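Local atomic coordinates of flagellar hook-associated protein 2 (PDB entry 6IWY), a protein that caps the tip of the growing flagellar filament, where it promotes flagellin polymerisation and prevents unpolymerised subunits from leaking out. Residues V85-S88 / I89-A92; K201-A205 / N206-S210; A293-Q296 / A297-K301. One frame throughout, in Å; residues are numbered along the deposited sequence.

In this fragment of the cap protein the three interactions follow one another in series from the N terminus; none nests within or crosses another. Each joins two abutting segments, so the only loops closed are single helical turns or the turn after a helix. Interaction 1 lies within helix 82-92, which packs on strands 70-76 and 110-116. Interaction 2 carries the chain from helix 201-205 into strand 209-214, and sits on the opposite side of the chain's centre, about 28 Å from interaction 1 between centres. Interaction 3 forms the end of helix 292-299, beside strand 304-308, farther from the chain's centre than the other two.

Interaction 1 of 3, residues V85-S88 / I89-A92; sequences VAQS and ITDA
Val-85 and Ile-89 meet one helical turn apart on the packed side of helix 82-92, where Val-85 CG1 comes within 4.3 Å of Ile-89 CD1. Ile-89 CG1 also rests against the carbonyl oxygen of Val-85, at 3.5 Å. This side faces the sheet: Ile-89 touches Val-114, while Val-85 and Ala-86 both touch Leu-112 of strand 110-116. The oxygen of Val-85 takes two bonds from the same face of its plane, one from Ile-89 N at 3.0 Å and one from the hydroxyl of Ser-88, whose OG stands 3.2 Å away. Thr-90 turns its hydroxyl back too, to the carbonyl four residues earlier. Its OG1, beside its own backbone N, donates to Ala-86 O at 3.3 Å and also bonds the backbone N of Gly-99, which links the helix to strand 97-103.

The solvent side is held by a polar pair instead. Gln-87 CG is set trans to the backbone N (chi1 -178°) and the chain then bends at chi2, bringing the amide alongside the next turn. There NE2 donates to Asp-91 OD1 at 3.0 Å with an N-H...O angle of 162°. The acceptor lies in the amide plane, yet the donor reaches OD1 from well above the carboxylate plane, and the two flat groups are turned 52° apart. The backbone bond from Asp-91 N to Gln-87 O, at 2.7 Å, spans the same turn.

The chemistry thus divides by face. Aliphatic groups meet the protein interior, the bonded hydroxyls sit at its margin, and on the solvent side a neutral amide donor engages a carboxylate in the last turn of the helix. The amide N-H may offset some of the unfavourable interaction expected between that negative charge and the carbonyl end of the helix dipole.

Interaction 2 of 3, residues K201-A205 / N206-S210; sequences KNLIA and NGDIS
The flat carboxamide of Asn-206 has Asn-202 O over one face, 3.1 Å from Asn-206 CG, and Asp-208 on the other side. There Asp-208 N donates to Asn-206 OD1 at 2.9 Å, approaching from above the carbonyl plane, and Asn-206 ND2 makes a weak bond to Asp-208 OD2. Off the OD1 end, Leu-203 O lies 2.8 Å from Asn-206 OD1, both acceptors and unbonded. With chi1 at 70°, CG stands between the backbone N and the carbonyl carbon, which folds the amide back over the end of helix 201-205. The backbone N of Asn-206 bonds Asn-202 O at 2.9 Å.

Gly-207 then leaves the helix with a positive phi of 87°. Two residues on, Ile-209 N reaches back to Leu-203 O at 3.0 Å in a nearly straight bond (179°). An apolar contact lines this return, Leu-203 CB meeting Ile-209 CG1 at 4.0 Å. The methyl Leu-203 CD2 lies 3.6 Å from the carboxylate oxygen Asp-208 OD2. Leu-194 of helix 179-196 touches both Ile-204 and Ile-209.

Asn-206 OD1 accepting from the N two residues later defines an Asx turn, here joining a short helix to strand 209-214, an outer strand of an antiparallel sheet.

Interaction 3 of 3, residues A293-Q296 / A297-K301; sequences AIIQ and AINAK
The backbone of 293-296 runs into 297-301 as the last turns of helix 292-299. Ala-297 N bonds Ala-293 O at 3.0 Å, and Ile-298 N bonds Ile-294 O at 2.9 Å. Asn-299 N continues the pattern to Ile-295 O, also at 2.9 Å. The spacing then slackens: Ala-300 N is only weakly bonded to Gln-296 O, at 3.5 Å, and from Ala-300 on the backbone departs from helical angles.

Both segments belong to the flagellin hook IN motif, in which this helix lies beside strand 304-308. Ile-298 is the buried residue of the contact and touches Leu-304 and Ala-306 of that strand. Its CG1, beside the backbone N (chi1 -68°), leads CD1 back along the helix to Ile-294 CG2, 3.8 Å away, so the two isoleucines overlap obliquely through their branches. Ile-294 also reaches Ile-259 and Leu-339 in loops.

On the neighbouring flank the side chains of Ile-295 and Asn-299 run alongside each other in a common direction. Asn-299 ND2 passes 3.7 Å from Ile-295 CG2, an amide against a methyl, while Asn-299 OD1 accepts from the backbone N of Ala-306 and ties the helix end to the strand.

Interaction 1 of 3, residues V85-S88 / I89-A92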
# COMPACT_ATOMS: atom_id res chain seq x y z
N VAL A 85 1.58 -13.78 12.24
CA VAL A 85 1.46 -12.63 11.33
C VAL A 85 0.33 -11.70 11.75
O VAL A 85 0.44 -10.49 11.64
CB VAL A 85 1.21 -13.03 9.88
CG1 VAL A 85 0.95 -11.78 9.06
CG2 VAL A 85 2.39 -13.79 9.32
N ALA A 86 -0.76 -12.27 12.23
CA ALA A 86 -1.89 -11.47 12.67
C ALA A 86 -1.44 -10.51 13.75
O ALA A 86 -1.75 -9.32 13.70
CB ALA A 86 -2.98 -12.36 13.19
N GLN A 87 -0.71 -11.03 14.72
CA GLN A 87 -0.29 -10.23 15.86
C GLN A 87 0.77 -9.20 15.47
O GLN A 87 0.87 -8.05 16.05
CB GLN A 87 0.35 -11.12 16.93
CG GLN A 87 0.77 -10.32 18.19
CD GLN A 87 -0.43 -9.82 18.99
OE1 GLN A 87 -1.37 -10.57 19.23
NE2 GLN A 87 -0.42 -8.54 19.39
N SER A 88 1.60 -9.61 14.52
CA SER A 88 2.69 -8.76 14.14
C SER A 88 2.13 -7.54 13.39
O SER A 88 2.71 -6.48 13.50
CB SER A 88 3.76 -9.55 13.37
OG SER A 88 3.52 -9.56 11.98
N ILE A 89 1.00 -7.69 12.68
CA ILE A 89 0.33 -6.54 12.04
C ILE A 89 -0.14 -5.56 13.10
O ILE A 89 0.14 -4.36 13.02
CB ILE A 89 -0.88 -6.94 11.17
CG1 ILE A 89 -0.40 -7.59 9.89
CG2 ILE A 89 -1.74 -5.71 10.86
CD1 ILE A 89 -1.49 -8.20 9.10
N THR A 90 -0.82 -6.09 14.10
CA THR A 90 -1.23 -5.32 15.27
C THR A 90 -0.06 -4.61 15.99
O THR A 90 -0.17 -3.42 16.39
CB THR A 90 -1.89 -6.25 16.28
OG1 THR A 90 -2.95 -6.98 15.63
CG2 THR A 90 -2.40 -5.47 17.47
N ASP A 91 1.05 -5.33 16.17
CA ASP A 91 2.23 -4.77 16.85
C ASP A 91 2.98 -3.72 16.00
O ASP A 91 3.45 -2.72 16.51
CB ASP A 91 3.21 -5.89 17.27
CG ASP A 91 2.70 -6.74 18.48
OD1 ASP A 91 1.67 -6.45 19.17
OD2 ASP A 91 3.41 -7.73 18.78
N ALA A 92 3.12 -3.96 14.69
CA ALA A 92 3.71 -2.95 13.82
C ALA A 92 2.99 -1.60 13.91
O ALA A 92 3.64 -0.55 13.93
CB ALA A 92 3.75 -3.42 12.37

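Interaction 2 of 3, residues K201-A205 / N206-S210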
# COMPACT_ATOMS: atom_id res chain seq x y z
N LYS A 201 -5.14 -3.13 -19.29
CA LYS A 201 -6.56 -3.47 -19.31
C LYS A 201 -6.98 -4.38 -18.17
O LYS A 201 -7.94 -4.09 -17.46
CB LYS A 201 -6.95 -4.12 -20.66
N ASN A 202 -6.25 -5.47 -17.96
CA ASN A 202 -6.66 -6.47 -16.99
C ASN A 202 -6.21 -6.15 -15.58
O ASN A 202 -6.80 -6.62 -14.60
CB ASN A 202 -6.17 -7.86 -17.40
CG ASN A 202 -6.82 -8.33 -18.67
OD1 ASN A 202 -8.02 -8.65 -18.69
ND2 ASN A 202 -6.05 -8.36 -19.76
N LEU A 203 -5.16 -5.34 -15.46
CA LEU A 203 -4.77 -4.85 -14.13
C LEU A 203 -5.81 -3.90 -13.55
O LEU A 203 -6.03 -3.88 -12.34
CB LEU A 203 -3.38 -4.21 -14.14
CG LEU A 203 -2.31 -5.29 -14.29
CD1 LEU A 203 -0.99 -4.58 -14.48
CD2 LEU A 203 -2.26 -6.28 -13.12
N ILE A 204 -6.47 -3.14 -14.40
CA ILE A 204 -7.58 -2.31 -13.92
C ILE A 204 -8.86 -3.13 -13.70
O ILE A 204 -9.56 -2.96 -12.70
CB ILE A 204 -7.80 -1.04 -14.75
CG1 ILE A 204 -8.54 -0.00 -13.91
CG2 ILE A 204 -8.54 -1.31 -16.00
CD1 ILE A 204 -7.84 1.32 -13.95
N ALA A 205 -9.13 -4.09 -14.58
CA ALA A 205 -10.30 -4.94 -14.38
C ALA A 205 -10.21 -5.80 -13.08
O ALA A 205 -11.18 -5.87 -12.33
CB ALA A 205 -10.50 -5.81 -15.58
N ASN A 206 -9.07 -6.42 -12.79
CA ASN A 206 -8.98 -7.31 -11.62
C ASN A 206 -8.74 -6.57 -10.30
O ASN A 206 -8.60 -7.19 -9.26
CB ASN A 206 -7.88 -8.36 -11.81
CG ASN A 206 -6.46 -7.77 -11.77
OD1 ASN A 206 -6.27 -6.55 -11.61
ND2 ASN A 206 -5.45 -8.63 -11.95
N GLY A 207 -8.64 -5.25 -10.36
CA GLY A 207 -8.48 -4.43 -9.17
C GLY A 207 -7.06 -4.21 -8.66
O GLY A 207 -6.89 -3.61 -7.61
N ASP A 208 -6.05 -4.70 -9.37
CA ASP A 208 -4.67 -4.51 -8.94
C ASP A 208 -4.33 -3.01 -9.05
O ASP A 208 -3.74 -2.40 -8.14
CB ASP A 208 -3.71 -5.39 -9.74
CG ASP A 208 -3.70 -6.85 -9.27
OD1 ASP A 208 -3.99 -7.13 -8.08
OD2 ASP A 208 -3.41 -7.75 -10.09
N ILE A 209 -4.72 -2.39 -10.14
CA ILE A 209 -4.50 -0.96 -10.27
C ILE A 209 -5.81 -0.24 -10.14
O ILE A 209 -6.78 -0.55 -10.85
CB ILE A 209 -3.84 -0.56 -11.60
CG1 ILE A 209 -2.45 -1.15 -11.68
CG2 ILE A 209 -3.67 0.91 -11.63
CD1 ILE A 209 -1.69 -0.73 -12.97
N SER A 210 -5.85 0.73 -9.24
CA SER A 210 -6.99 1.60 -9.15
C SER A 210 -6.57 3.03 -8.88
O SER A 210 -5.46 3.29 -8.40
CB SER A 210 -7.93 1.11 -8.05
OG SER A 210 -7.21 1.00 -6.85

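Interaction 3 of 3, residues A293-Q296 / A297-K301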
# COMPACT_ATOMS: atom_id res chain seq x y z
N ALA A 293 34.45 -3.05 1.29
CA ALA A 293 35.04 -4.14 0.52
C ALA A 293 33.95 -5.10 0.04
O ALA A 293 33.92 -5.49 -1.13
CB ALA A 293 36.12 -4.87 1.34
N ILE A 294 33.05 -5.46 0.95
CA ILE A 294 31.98 -6.41 0.67
C ILE A 294 31.02 -5.79 -0.35
O ILE A 294 30.48 -6.49 -1.20
CB ILE A 294 31.22 -6.82 1.98
CG1 ILE A 294 32.13 -7.70 2.85
CG2 ILE A 294 29.95 -7.59 1.66
CD1 ILE A 294 31.73 -7.83 4.37
N ILE A 295 30.82 -4.48 -0.27
CA ILE A 295 29.92 -3.83 -1.18
C ILE A 295 30.44 -4.01 -2.62
O ILE A 295 29.70 -4.47 -3.52
CB ILE A 295 29.70 -2.37 -0.79
CG1 ILE A 295 28.71 -2.31 0.39
CG2 ILE A 295 29.18 -1.53 -2.01
CD1 ILE A 295 28.55 -0.88 1.03
N GLN A 296 31.72 -3.70 -2.82
CA GLN A 296 32.34 -3.78 -4.15
C GLN A 296 32.29 -5.23 -4.64
O GLN A 296 32.14 -5.50 -5.83
CB GLN A 296 33.82 -3.31 -4.14
CG GLN A 296 34.11 -1.88 -3.67
CD GLN A 296 35.58 -1.45 -3.91
OE1 GLN A 296 36.48 -2.26 -4.20
NE2 GLN A 296 35.83 -0.14 -3.79
N ALA A 297 32.43 -6.16 -3.70
CA ALA A 297 32.38 -7.57 -4.03
C ALA A 297 31.00 -7.89 -4.57
O ALA A 297 30.85 -8.54 -5.59
CB ALA A 297 32.70 -8.43 -2.80
N ILE A 298 29.98 -7.37 -3.89
CA ILE A 298 28.61 -7.72 -4.24
C ILE A 298 28.20 -7.10 -5.57
O ILE A 298 27.49 -7.73 -6.34
CB ILE A 298 27.62 -7.33 -3.13
CG1 ILE A 298 27.86 -8.22 -1.89
CG2 ILE A 298 26.19 -7.49 -3.62
CD1 ILE A 298 27.00 -7.93 -0.69
N ASN A 299 28.68 -5.90 -5.86
CA ASN A 299 28.21 -5.21 -7.05
C ASN A 299 28.76 -5.85 -8.32
O ASN A 299 28.20 -5.66 -9.38
CB ASN A 299 28.58 -3.73 -7.00
CG ASN A 299 27.68 -2.94 -6.07
OD1 ASN A 299 26.54 -3.31 -5.84
ND2 ASN A 299 28.20 -1.84 -5.53
N ALA A 300 29.84 -6.61 -8.19
CA ALA A 300 30.45 -7.31 -9.31
C ALA A 300 29.71 -8.59 -9.68
O ALA A 300 30.20 -9.34 -10.49
CB ALA A 300 31.90 -7.63 -8.98
N LYS A 301 28.54 -8.82 -9.11
CA LYS A 301 27.77 -10.03 -9.36
C LYS A 301 26.47 -9.68 -10.10
O LYS A 301 25.80 -8.70 -9.76
CB LYS A 301 27.47 -10.73 -8.04
CG LYS A 301 28.68 -10.78 -7.03
CD LYS A 301 29.41 -12.14 -7.01
CE LYS A 301 30.93 -12.02 -6.95
NZ LYS A 301 31.56 -13.38 -7.04